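Local atomic coordinates of deferrochelatase (Vibrio cholerae, PDB entry 5DE0), a protein that binds heme b and probably acts as a dye-decolorizing peroxidase, using peroxide to oxidise dyes and other substrates. Residues B[8-13]-B[101-106]; B[28-33]-B[67-72]; B[134-137]-B[141-144]; B[264-269]-B[273-278]. All blocks are in the same frame, centred on the assembly; numbering follows the deposited sequence.

Contact 1: B[8-13]-B[101-106]; sequences QTAILP and HCHATR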
# COMPACT_ATOMS: atom_id res chain seq x y z
N GLN B 8 14.76 -7.92 -19.54
CA GLN B 8 14.04 -8.45 -18.39
C GLN B 8 12.56 -8.13 -18.53
O GLN B 8 12.19 -7.08 -19.06
CB GLN B 8 14.62 -7.90 -17.08
CG GLN B 8 16.09 -8.28 -16.88
CD GLN B 8 16.64 -7.87 -15.52
OE1 GLN B 8 16.16 -8.34 -14.48
NE2 GLN B 8 17.66 -7.02 -15.52
N THR B 9 11.71 -9.04 -18.05
CA THR B 9 10.29 -9.05 -18.38
C THR B 9 9.48 -7.81 -17.99
O THR B 9 8.37 -7.62 -18.48
CB THR B 9 9.60 -10.27 -17.73
OG1 THR B 9 9.75 -10.19 -16.31
CG2 THR B 9 10.22 -11.56 -18.24
N ALA B 10 10.03 -6.98 -17.11
CA ALA B 10 9.27 -5.84 -16.60
C ALA B 10 9.29 -4.63 -17.53
O ALA B 10 8.39 -3.79 -17.49
CB ALA B 10 9.78 -5.44 -15.22
N ILE B 11 10.32 -4.54 -18.37
CA ILE B 11 10.60 -3.32 -19.13
C ILE B 11 9.65 -3.08 -20.31
O ILE B 11 8.96 -2.06 -20.36
CB ILE B 11 12.04 -3.34 -19.67
CG1 ILE B 11 13.03 -3.57 -18.52
CG2 ILE B 11 12.36 -2.05 -20.39
CD1 ILE B 11 14.47 -3.62 -18.95
N LEU B 12 9.62 -4.01 -21.26
CA LEU B 12 8.86 -3.83 -22.50
C LEU B 12 7.33 -3.81 -22.35
O LEU B 12 6.68 -2.96 -22.97
CB LEU B 12 9.25 -4.92 -23.50
CG LEU B 12 10.25 -4.51 -24.58
CD1 LEU B 12 11.45 -3.80 -23.97
CD2 LEU B 12 10.70 -5.71 -25.40
N PRO B 13 6.73 -4.73 -21.57
CA PRO B 13 5.27 -4.70 -21.50
C PRO B 13 4.72 -3.43 -20.85
O PRO B 13 5.45 -2.74 -20.13
CB PRO B 13 4.92 -5.92 -20.64
CG PRO B 13 6.14 -6.77 -20.65
CD PRO B 13 7.29 -5.84 -20.77
N HIS B 101 12.43 -3.92 -9.61
CA HIS B 101 11.19 -3.41 -10.19
C HIS B 101 10.27 -4.53 -10.66
O HIS B 101 10.65 -5.35 -11.51
CB HIS B 101 11.51 -2.46 -11.36
CG HIS B 101 10.31 -2.07 -12.16
ND1 HIS B 101 10.35 -1.94 -13.54
CD2 HIS B 101 9.04 -1.77 -11.79
CE1 HIS B 101 9.15 -1.59 -13.97
NE2 HIS B 101 8.34 -1.47 -12.94
N CYS B 102 9.07 -4.57 -10.10
CA CYS B 102 8.05 -5.55 -10.47
C CYS B 102 6.72 -4.86 -10.76
O CYS B 102 6.42 -3.83 -10.16
CB CYS B 102 7.86 -6.59 -9.36
SG CYS B 102 9.36 -7.44 -8.83
N HIS B 103 5.94 -5.43 -11.67
CA HIS B 103 4.55 -4.99 -11.84
C HIS B 103 3.68 -6.18 -12.25
O HIS B 103 4.12 -7.06 -12.99
CB HIS B 103 4.45 -3.85 -12.86
CG HIS B 103 4.90 -4.21 -14.24
ND1 HIS B 103 4.12 -4.94 -15.12
CD2 HIS B 103 6.04 -3.92 -14.91
CE1 HIS B 103 4.77 -5.09 -16.26
NE2 HIS B 103 5.93 -4.48 -16.16
N ALA B 104 2.45 -6.20 -11.75
CA ALA B 104 1.54 -7.32 -11.98
C ALA B 104 0.08 -6.88 -11.94
O ALA B 104 -0.22 -5.72 -11.67
CB ALA B 104 1.79 -8.42 -10.96
N THR B 105 -0.82 -7.82 -12.20
CA THR B 105 -2.25 -7.53 -12.20
C THR B 105 -2.84 -7.65 -10.79
O THR B 105 -4.03 -7.40 -10.59
CB THR B 105 -3.03 -8.47 -13.15
OG1 THR B 105 -2.87 -9.83 -12.72
CG2 THR B 105 -2.52 -8.32 -14.57
N ARG B 106 -2.00 -8.01 -9.83
CA ARG B 106 -2.43 -8.09 -8.43
C ARG B 106 -1.33 -7.59 -7.50
O ARG B 106 -0.14 -7.71 -7.80
CB ARG B 106 -2.86 -9.51 -8.07
CG ARG B 106 -1.99 -10.60 -8.67
CD ARG B 106 -2.62 -11.98 -8.51
NE ARG B 106 -2.60 -12.45 -7.13
CZ ARG B 106 -2.82 -13.72 -6.77
NH1 ARG B 106 -3.07 -14.63 -7.70
NH2 ARG B 106 -2.78 -14.07 -5.50

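Contact 2: B[28-33]-B[67-72]; sequences QNHAHV and WSHFEM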
# COMPACT_ATOMS: atom_id res chain seq x y z
N GLN B 28 26.63 -6.45 3.44
CA GLN B 28 27.55 -7.57 3.60
C GLN B 28 27.12 -8.78 2.78
O GLN B 28 26.06 -8.76 2.15
CB GLN B 28 27.66 -7.96 5.08
CG GLN B 28 26.34 -8.42 5.69
CD GLN B 28 26.51 -9.02 7.07
OE1 GLN B 28 27.50 -8.77 7.76
NE2 GLN B 28 25.53 -9.83 7.48
N ASN B 29 27.95 -9.82 2.79
CA ASN B 29 27.69 -11.06 2.06
C ASN B 29 27.25 -10.83 0.63
O ASN B 29 26.24 -11.36 0.18
CB ASN B 29 26.64 -11.90 2.80
CG ASN B 29 27.18 -12.54 4.06
OD1 ASN B 29 28.34 -12.96 4.10
ND2 ASN B 29 26.35 -12.62 5.09
N HIS B 30 28.03 -10.02 -0.09
CA HIS B 30 27.69 -9.56 -1.43
C HIS B 30 27.42 -10.70 -2.41
O HIS B 30 26.56 -10.58 -3.29
CB HIS B 30 28.81 -8.67 -1.97
CG HIS B 30 28.98 -7.38 -1.23
ND1 HIS B 30 29.30 -7.33 0.11
CD2 HIS B 30 28.86 -6.09 -1.63
CE1 HIS B 30 29.38 -6.07 0.50
NE2 HIS B 30 29.12 -5.30 -0.54
N ALA B 31 28.14 -11.81 -2.27
CA ALA B 31 27.98 -12.95 -3.16
C ALA B 31 26.63 -13.62 -2.93
O ALA B 31 25.98 -14.08 -3.88
CB ALA B 31 29.11 -13.94 -2.99
N HIS B 32 26.21 -13.68 -1.67
CA HIS B 32 24.92 -14.28 -1.32
C HIS B 32 23.78 -13.40 -1.83
O HIS B 32 22.74 -13.90 -2.26
CB HIS B 32 24.80 -14.49 0.19
CG HIS B 32 25.89 -15.34 0.79
ND1 HIS B 32 26.98 -15.76 0.07
CD2 HIS B 32 26.03 -15.85 2.04
CE1 HIS B 32 27.77 -16.48 0.86
NE2 HIS B 32 27.21 -16.55 2.05
N VAL B 33 23.99 -12.09 -1.77
CA VAL B 33 22.99 -11.13 -2.21
C VAL B 33 22.79 -11.19 -3.72
O VAL B 33 21.66 -11.19 -4.21
CB VAL B 33 23.37 -9.70 -1.80
CG1 VAL B 33 22.36 -8.71 -2.35
CG2 VAL B 33 23.45 -9.59 -0.28
N TRP B 67 28.23 -1.42 -9.52
CA TRP B 67 28.69 -2.13 -10.71
C TRP B 67 30.20 -2.36 -10.68
O TRP B 67 30.71 -3.25 -11.37
CB TRP B 67 28.28 -1.38 -11.98
CG TRP B 67 28.15 -2.28 -13.17
CD1 TRP B 67 29.16 -2.83 -13.90
CD2 TRP B 67 26.93 -2.75 -13.76
NE1 TRP B 67 28.66 -3.61 -14.90
CE2 TRP B 67 27.29 -3.58 -14.85
CE3 TRP B 67 25.58 -2.55 -13.48
CZ2 TRP B 67 26.34 -4.21 -15.65
CZ3 TRP B 67 24.64 -3.17 -14.28
CH2 TRP B 67 25.02 -3.99 -15.35
N SER B 68 30.91 -1.56 -9.89
CA SER B 68 32.35 -1.72 -9.75
C SER B 68 32.70 -3.09 -9.19
O SER B 68 33.74 -3.66 -9.52
CB SER B 68 32.91 -0.62 -8.86
OG SER B 68 32.74 0.64 -9.46
N HIS B 69 31.82 -3.61 -8.34
CA HIS B 69 32.01 -4.93 -7.74
C HIS B 69 31.95 -6.05 -8.77
O HIS B 69 32.44 -7.15 -8.52
CB HIS B 69 30.94 -5.16 -6.66
CG HIS B 69 31.09 -4.28 -5.46
ND1 HIS B 69 30.91 -2.91 -5.50
CD2 HIS B 69 31.38 -4.58 -4.17
CE1 HIS B 69 31.09 -2.41 -4.29
NE2 HIS B 69 31.38 -3.40 -3.47
N PHE B 70 31.36 -5.78 -9.93
CA PHE B 70 31.21 -6.78 -10.98
C PHE B 70 32.49 -6.99 -11.78
O PHE B 70 33.31 -6.08 -11.90
CB PHE B 70 30.08 -6.40 -11.93
CG PHE B 70 28.71 -6.53 -11.33
CD1 PHE B 70 28.42 -7.58 -10.46
CD2 PHE B 70 27.72 -5.62 -11.63
CE1 PHE B 70 27.15 -7.70 -9.90
CE2 PHE B 70 26.46 -5.73 -11.07
CZ PHE B 70 26.18 -6.77 -10.21
N GLU B 71 32.67 -8.19 -12.32
CA GLU B 71 33.78 -8.47 -13.23
C GLU B 71 33.48 -7.87 -14.59
O GLU B 71 34.37 -7.32 -15.25
CB GLU B 71 34.02 -9.97 -13.35
CG GLU B 71 34.56 -10.63 -12.09
CD GLU B 71 34.85 -12.11 -12.28
OE1 GLU B 71 34.46 -12.65 -13.34
OE2 GLU B 71 35.45 -12.73 -11.38
N MET B 72 32.23 -8.00 -15.02
CA MET B 72 31.76 -7.39 -16.26
C MET B 72 31.96 -5.88 -16.24
O MET B 72 31.67 -5.22 -15.24
CB MET B 72 30.28 -7.73 -16.49
CG MET B 72 29.58 -6.85 -17.52
SD MET B 72 30.34 -6.87 -19.15
CE MET B 72 30.23 -8.61 -19.56

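Contact 3: B[134-137]-B[141-144]; sequences FRYL and DMTG. With HEM (protoporphyrin IX containing Fe), chain F.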
# COMPACT_ATOMS: atom_id res chain seq x y z
N PHE B 134 0.27 1.97 -7.65
CA PHE B 134 -1.01 1.46 -8.11
C PHE B 134 -1.61 2.37 -9.18
O PHE B 134 -1.52 3.60 -9.08
CB PHE B 134 -1.99 1.30 -6.94
CG PHE B 134 -2.17 2.54 -6.11
CD1 PHE B 134 -3.13 3.48 -6.44
CD2 PHE B 134 -1.39 2.76 -4.99
CE1 PHE B 134 -3.30 4.62 -5.67
CE2 PHE B 134 -1.55 3.90 -4.21
CZ PHE B 134 -2.51 4.83 -4.56
N ARG B 135 -2.20 1.77 -10.20
CA ARG B 135 -2.92 2.52 -11.21
C ARG B 135 -4.05 3.28 -10.55
O ARG B 135 -4.82 2.72 -9.76
CB ARG B 135 -3.45 1.59 -12.31
CG ARG B 135 -4.11 2.31 -13.47
CD ARG B 135 -4.59 1.31 -14.51
NE ARG B 135 -3.48 0.53 -15.07
CZ ARG B 135 -3.64 -0.59 -15.77
NH1 ARG B 135 -4.85 -1.07 -15.99
NH2 ARG B 135 -2.57 -1.23 -16.24
N TYR B 136 -4.15 4.57 -10.85
CA TYR B 136 -5.11 5.45 -10.19
C TYR B 136 -6.17 5.93 -11.17
O TYR B 136 -5.88 6.73 -12.06
CB TYR B 136 -4.39 6.63 -9.54
CG TYR B 136 -5.26 7.54 -8.72
CD1 TYR B 136 -5.75 7.14 -7.48
CD2 TYR B 136 -5.59 8.82 -9.17
CE1 TYR B 136 -6.54 7.98 -6.72
CE2 TYR B 136 -6.39 9.66 -8.42
CZ TYR B 136 -6.86 9.24 -7.19
OH TYR B 136 -7.65 10.07 -6.43
N LEU B 137 -7.39 5.43 -10.99
CA LEU B 137 -8.50 5.69 -11.91
C LEU B 137 -8.13 5.26 -13.32
O LEU B 137 -7.53 4.21 -13.52
CB LEU B 137 -8.90 7.17 -11.87
CG LEU B 137 -9.27 7.71 -10.49
CD1 LEU B 137 -9.70 9.16 -10.56
CD2 LEU B 137 -10.35 6.85 -9.85
N ASP B 141 -2.50 10.41 -12.83
CA ASP B 141 -1.70 10.82 -11.69
C ASP B 141 -2.66 11.43 -10.67
O ASP B 141 -3.78 11.80 -11.02
CB ASP B 141 -0.61 11.81 -12.11
CG ASP B 141 0.29 12.22 -10.97
OD1 ASP B 141 1.23 11.47 -10.65
OD2 ASP B 141 0.07 13.31 -10.39
N MET B 142 -2.23 11.54 -9.42
CA MET B 142 -3.08 12.12 -8.37
C MET B 142 -3.30 13.61 -8.60
O MET B 142 -4.05 14.26 -7.87
CB MET B 142 -2.46 11.88 -7.00
CG MET B 142 -2.48 10.42 -6.58
SD MET B 142 -1.58 10.12 -5.06
CE MET B 142 -1.94 8.39 -4.80
N THR B 143 -2.65 14.14 -9.62
CA THR B 143 -2.81 15.53 -10.01
C THR B 143 -4.08 15.70 -10.85
O THR B 143 -4.52 16.81 -11.13
CB THR B 143 -1.58 16.02 -10.81
OG1 THR B 143 -1.55 17.45 -10.84
CG2 THR B 143 -1.60 15.47 -12.22
N GLY B 144 -4.66 14.57 -11.25
CA GLY B 144 -5.89 14.57 -12.01
C GLY B 144 -5.66 14.45 -13.51
O GLY B 144 -6.61 14.29 -14.28
CHA HEM F . 4.66 13.51 -20.06
CHB HEM F . 9.24 12.68 -18.67
CHC HEM F . 8.07 13.69 -14.06
CHD HEM F . 3.39 13.65 -15.33
C1A HEM F . 6.00 13.20 -20.09
C2A HEM F . 6.78 12.86 -21.27
C3A HEM F . 8.04 12.63 -20.88
C4A HEM F . 8.11 12.82 -19.45
CMA HEM F . 9.22 12.23 -21.79
CAA HEM F . 6.23 12.78 -22.71
CBA HEM F . 6.67 14.03 -23.47
CGA HEM F . 6.01 14.06 -24.82
O1A HEM F . 4.82 14.44 -24.90
O2A HEM F . 6.70 13.72 -25.82
C1B HEM F . 9.33 12.96 -17.33
C2B HEM F . 10.57 13.08 -16.59
C3B HEM F . 10.27 13.35 -15.32
C4B HEM F . 8.81 13.43 -15.20
CMB HEM F . 11.99 12.91 -17.15
CAB HEM F . 11.34 13.54 -14.22
CBB HEM F . 11.03 13.76 -12.95
C1C HEM F . 6.69 13.73 -13.99
C2C HEM F . 5.90 13.92 -12.78
C3C HEM F . 4.60 13.90 -13.14
C4C HEM F . 4.54 13.72 -14.58
CMC HEM F . 6.50 14.08 -11.37
CAC HEM F . 3.32 14.06 -12.29
CBC HEM F . 3.30 14.35 -10.98
C1D HEM F . 3.29 13.73 -16.70
C2D HEM F . 2.09 14.07 -17.43
C3D HEM F . 2.49 14.02 -18.91
C4D HEM F . 3.89 13.66 -18.93
CMD HEM F . 0.70 14.40 -16.86
CAD HEM F . 1.58 14.31 -20.13
CBD HEM F . 0.85 13.04 -20.57
CGD HEM F . 1.85 12.02 -21.06
O1D HEM F . 2.21 11.11 -20.28
O2D HEM F . 2.28 12.12 -22.24
NA HEM F . 6.85 13.17 -19.00
NB HEM F . 8.28 13.18 -16.45
NC HEM F . 5.83 13.62 -15.06
ND HEM F . 4.32 13.50 -17.61
FE HEM F . 6.31 13.46 -17.04

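Contact 4: B[264-269]-B[273-278]; sequences ESMYGV and KTDQLL. With HEM (protoporphyrin IX containing Fe), chain F.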
# COMPACT_ATOMS: atom_id res chain seq x y z
N GLU B 264 17.97 18.20 -16.63
CA GLU B 264 18.65 19.49 -16.68
C GLU B 264 17.73 20.57 -17.22
O GLU B 264 17.88 21.75 -16.89
CB GLU B 264 19.92 19.39 -17.53
CG GLU B 264 21.08 18.69 -16.84
CD GLU B 264 22.29 18.52 -17.73
OE1 GLU B 264 22.18 18.79 -18.95
OE2 GLU B 264 23.35 18.10 -17.22
N SER B 265 16.78 20.17 -18.05
CA SER B 265 15.78 21.09 -18.58
C SER B 265 14.72 21.41 -17.52
O SER B 265 14.25 22.54 -17.42
CB SER B 265 15.11 20.50 -19.82
OG SER B 265 14.09 21.34 -20.31
N MET B 266 14.37 20.40 -16.72
CA MET B 266 13.35 20.56 -15.69
C MET B 266 13.84 21.38 -14.50
O MET B 266 13.09 22.17 -13.94
CB MET B 266 12.87 19.19 -15.20
CG MET B 266 11.93 18.47 -16.15
SD MET B 266 11.49 16.83 -15.54
CE MET B 266 10.81 17.25 -13.93
N TYR B 267 15.10 21.19 -14.13
CA TYR B 267 15.63 21.79 -12.92
C TYR B 267 16.48 23.03 -13.19
O TYR B 267 17.32 23.41 -12.36
CB TYR B 267 16.43 20.75 -12.13
CG TYR B 267 15.55 19.77 -11.38
CD1 TYR B 267 15.20 19.99 -10.05
CD2 TYR B 267 15.05 18.63 -12.00
CE1 TYR B 267 14.40 19.11 -9.36
CE2 TYR B 267 14.24 17.74 -11.32
CZ TYR B 267 13.92 17.98 -10.00
OH TYR B 267 13.12 17.10 -9.32
N GLY B 268 16.26 23.66 -14.34
CA GLY B 268 16.84 24.96 -14.63
C GLY B 268 18.33 25.00 -14.95
O GLY B 268 18.95 26.05 -14.85
N VAL B 269 18.90 23.86 -15.34
CA VAL B 269 20.31 23.82 -15.72
C VAL B 269 20.49 24.28 -17.16
O VAL B 269 21.46 24.96 -17.49
CB VAL B 269 20.89 22.40 -15.55
CG1 VAL B 269 22.33 22.35 -16.06
CG2 VAL B 269 20.82 21.97 -14.10
N LYS B 273 15.21 28.23 -16.49
CA LYS B 273 13.82 28.09 -16.06
C LYS B 273 13.54 26.70 -15.50
O LYS B 273 14.00 25.70 -16.05
CB LYS B 273 12.86 28.38 -17.22
CG LYS B 273 12.49 29.84 -17.39
CD LYS B 273 13.53 30.57 -18.21
CE LYS B 273 13.06 31.98 -18.52
NZ LYS B 273 13.76 32.54 -19.70
N THR B 274 12.79 26.66 -14.41
CA THR B 274 12.42 25.39 -13.79
C THR B 274 11.04 24.95 -14.25
O THR B 274 10.26 25.74 -14.77
CB THR B 274 12.43 25.49 -12.26
OG1 THR B 274 11.49 26.48 -11.84
CG2 THR B 274 13.82 25.86 -11.76
N ASP B 275 10.75 23.67 -14.05
CA ASP B 275 9.45 23.10 -14.40
C ASP B 275 8.35 23.67 -13.50
O ASP B 275 8.51 23.72 -12.28
CB ASP B 275 9.50 21.57 -14.30
CG ASP B 275 8.36 20.90 -15.05
OD1 ASP B 275 7.23 21.42 -15.04
OD2 ASP B 275 8.61 19.83 -15.65
N GLN B 276 7.25 24.09 -14.11
CA GLN B 276 6.11 24.60 -13.36
C GLN B 276 5.49 23.51 -12.49
O GLN B 276 4.92 23.80 -11.43
CB GLN B 276 5.05 25.17 -14.32
CG GLN B 276 5.49 26.42 -15.06
CD GLN B 276 5.61 27.63 -14.15
OE1 GLN B 276 4.72 27.89 -13.33
NE2 GLN B 276 6.70 28.37 -14.28
N LEU B 277 5.59 22.26 -12.94
CA LEU B 277 5.06 21.13 -12.18
C LEU B 277 5.77 20.97 -10.84
O LEU B 277 5.17 20.54 -9.86
CB LEU B 277 5.17 19.84 -12.99
CG LEU B 277 4.78 18.53 -12.30
CD1 LEU B 277 3.32 18.55 -11.85
CD2 LEU B 277 5.04 17.34 -13.21
N LEU B 278 7.05 21.35 -10.81
CA LEU B 278 7.87 21.20 -9.61
C LEU B 278 7.50 22.21 -8.52
O LEU B 278 8.10 22.22 -7.45
CB LEU B 278 9.35 21.33 -9.97
CG LEU B 278 9.88 20.24 -10.89
CD1 LEU B 278 11.34 20.47 -11.24
CD2 LEU B 278 9.69 18.86 -10.26
CHA HEM F . 4.66 13.51 -20.06
CHB HEM F . 9.24 12.68 -18.67
CHC HEM F . 8.07 13.69 -14.06
CHD HEM F . 3.39 13.65 -15.33
C1A HEM F . 6.00 13.20 -20.09
C2A HEM F . 6.78 12.86 -21.27
C3A HEM F . 8.04 12.63 -20.88
C4A HEM F . 8.11 12.82 -19.45
CMA HEM F . 9.22 12.23 -21.79
CAA HEM F . 6.23 12.78 -22.71
CBA HEM F . 6.67 14.03 -23.47
CGA HEM F . 6.01 14.06 -24.82
O1A HEM F . 4.82 14.44 -24.90
O2A HEM F . 6.70 13.72 -25.82
C1B HEM F . 9.33 12.96 -17.33
C2B HEM F . 10.57 13.08 -16.59
C3B HEM F . 10.27 13.35 -15.32
C4B HEM F . 8.81 13.43 -15.20
CMB HEM F . 11.99 12.91 -17.15
CAB HEM F . 11.34 13.54 -14.22
CBB HEM F . 11.03 13.76 -12.95
C1C HEM F . 6.69 13.73 -13.99
C2C HEM F . 5.90 13.92 -12.78
C3C HEM F . 4.60 13.90 -13.14
C4C HEM F . 4.54 13.72 -14.58
CMC HEM F . 6.50 14.08 -11.37
CAC HEM F . 3.32 14.06 -12.29
CBC HEM F . 3.30 14.35 -10.98
C1D HEM F . 3.29 13.73 -16.70
C2D HEM F . 2.09 14.07 -17.43
C3D HEM F . 2.49 14.02 -18.91
C4D HEM F . 3.89 13.66 -18.93
CMD HEM F . 0.70 14.40 -16.86
CAD HEM F . 1.58 14.31 -20.13
CBD HEM F . 0.85 13.04 -20.57
CGD HEM F . 1.85 12.02 -21.06
O1D HEM F . 2.21 11.11 -20.28
O2D HEM F . 2.28 12.12 -22.24
NA HEM F . 6.85 13.17 -19.00
NB HEM F . 8.28 13.18 -16.45
NC HEM F . 5.83 13.62 -15.06
ND HEM F . 4.32 13.50 -17.61
FE HEM F . 6.31 13.46 -17.04

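Contact 1: B[8-13]-B[101-106]
Ala10 meets two histidines of strand 98-104, His101 and His103, which lie on alternate positions and reach toward the same turn of the N-terminal loop. The one polar link is donated by His103: its NE2 lies 2.9 Å from Ala10 O, with an N-H...O angle of 149°. The oxygen sits in the plane of the imidazole, and the nitrogen approaches it in the carbonyl plane, on a lone pair. What carries the ring there is a first torsion of 62° in His103, with CG between the backbone N and the carbonyl carbon, so that the ring swings off the strand toward the loop. The methyl of Ala10 fills the angle between the two rings, with CB 4.0 Å from His103 CD2 and 3.9 Å from His101 ND1. That ND1 is bound to Tyr252 OH, on strand 247-253 of the other sheet, so it touches the methyl without bonding to the loop. Pro13 adds a looser contact, its CB 4.5 Å from His103 CE1. Because the bond to Ala10 O is donated by the imidazole, His103 NE2 carries the hydrogen. One buried carbonyl thereby fixes how the imidazole is turned.

Contact 2: B[28-33]-B[67-72]
Asn29 O takes two backbone amides at the start of the helix that presents His30 to His69: Val33 N lies 3.1 Å from Asn29 O, and His32 N makes a second, weak bond to the same oxygen. These bonds start the helix, and His30, the residue after Asn29, directs its CB toward the 67-72 loop. The facing residue is set by a type I beta turn from Trp67 to Phe70, closed by Phe70 N on Trp67 O at 3.0 Å. Across the contact two imidazoles meet. The planes of the His30 ring and the His69 ring are nearly parallel, at 7°, yet the ring centroids of His30 and His69 are 5.4 Å apart, so the rings are slid past each other and barely overlap. The closest atoms are carbons, His30 CD2 and His69 CD2, at 3.9 Å. Their nitrogens come no nearer than 4.2 Å, between His30 NE2 and His69 NE2. The Phe66 ring also meets His69, their planes at about 15°, while Leu302 near the C-terminus packs on His30. With 59 Å² buried in all, this is a light surface contact between the first helix and the loop after helix 64-67, both in a domain whose 2-3-1-4 antiparallel sheet is that of a ferredoxin-like fold.

Contact 3: B[134-137]-B[141-144]
Met142 lies against Tyr136 and Phe134 from within a type I beta turn, Asp141 to Gly144, which an Asx turn reinforces at its start. Gly144 N closes the beta turn on Asp141 O at 2.9 Å, and Thr143 N reaches Asp141 OD2 at 2.9 Å, from above the carboxylate plane. Gly144 also opens the GXXDG signature of DyP-type peroxidases. Followed outward, the methionine starts beside the tyrosine: Met142 CA is 4.1 Å from Tyr136 CE2. Its CB, with CG anti to the carbonyl carbon (Met142 chi1 -68°), directs the chain along the tyrosine. CG then lies over the centre of the Tyr136 ring, 4.3 Å above its plane, while Leu137 CG covers the opposite face. SD continues the extended chain past the tyrosine without a close partner in 134-137, and Met142 CE ends 3.6 Å from Phe134 CZ, the two side chains crossing at about a right angle. The second subunit packs on the same side chains: its Phe111 on Met142, and its His107 ring edge-to-face with Phe134. Asp141 turns away from the aromatics, toward the heme. His181 NE2 shares OD2 with the Asx turn, so OD2 is bonded to two nitrogens, Thr143 N and His181 NE2, and the same Asp141 OD2 rests 3.4 Å from vinyl carbon CBC of the heme.

Contact 4: B[264-269]-B[273-278]
The Tyr267 ring carries Leu278 CD1 over the centre of one face: the methyl is 3.8 Å from the centroid and 11° off the ring normal, a CH-pi contact. The ring's outer end is grazed by the other branch, with Leu278 CD2 4.0 Å from Tyr267 OH. The porphyrin is the second flat group, and both segments press on the same face of it, Met266 from the end of helix 257-266 and Leu277 from the short 3-10 segment that an Asx turn at Asp275 leads into, Leu277 belonging to both. In that turn Leu277 N binds Asp275 OD1 at 2.8 Å, from above the carboxylate plane. The segments themselves are tied by Asp275 N to Met266 O, 2.8 Å long and lying in the carbonyl plane. Just after Tyr267, where the chain leaves the helix, Gly268 has a positive phi of 74°, and its CA approaches Lys273 O closely in a CA-H...O contact. Met266 and Asp275 run side by side and point the same way. Asp275 OD2 goes to His216 ND1, a second-shell bond that would orient the imidazole; His216 is consistent with the proximal heme ligand of this family, and Met266 and Leu277 both pack on it. The methionine bends at its last torsion (Met266 chi3 56°), which brings CE toward the vinyl carbons CAB and CBB while Met266 SD stands 3.5 Å from HEM CAB. Over the neighbouring pyrrole, Leu277 CD2 sits 3.5 Å from HEM C3C.

How the contacts relate
Contacts 1 and 2 belong to the N-terminal half and contact 4 to the C-terminal half, each half built on a four-stranded antiparallel sheet of order 2-3-1-4; contact 3 lies in the connection between them. Along the chain contact 2 falls within the span of contact 1, and contacts 3 and 4 follow in series. Contact 1 joins the N-terminal loop to strand 98-104, whereas contact 2 is out at the surface, its centre 24 Å from that of contact 1. Contacts 1 and 4 lie on opposite sides of the chain's centre, 30 Å apart between centres. Contacts 3 and 4 have centres 23 Å apart but touch the same heme, so residues from well-separated parts of the chain shape one pocket.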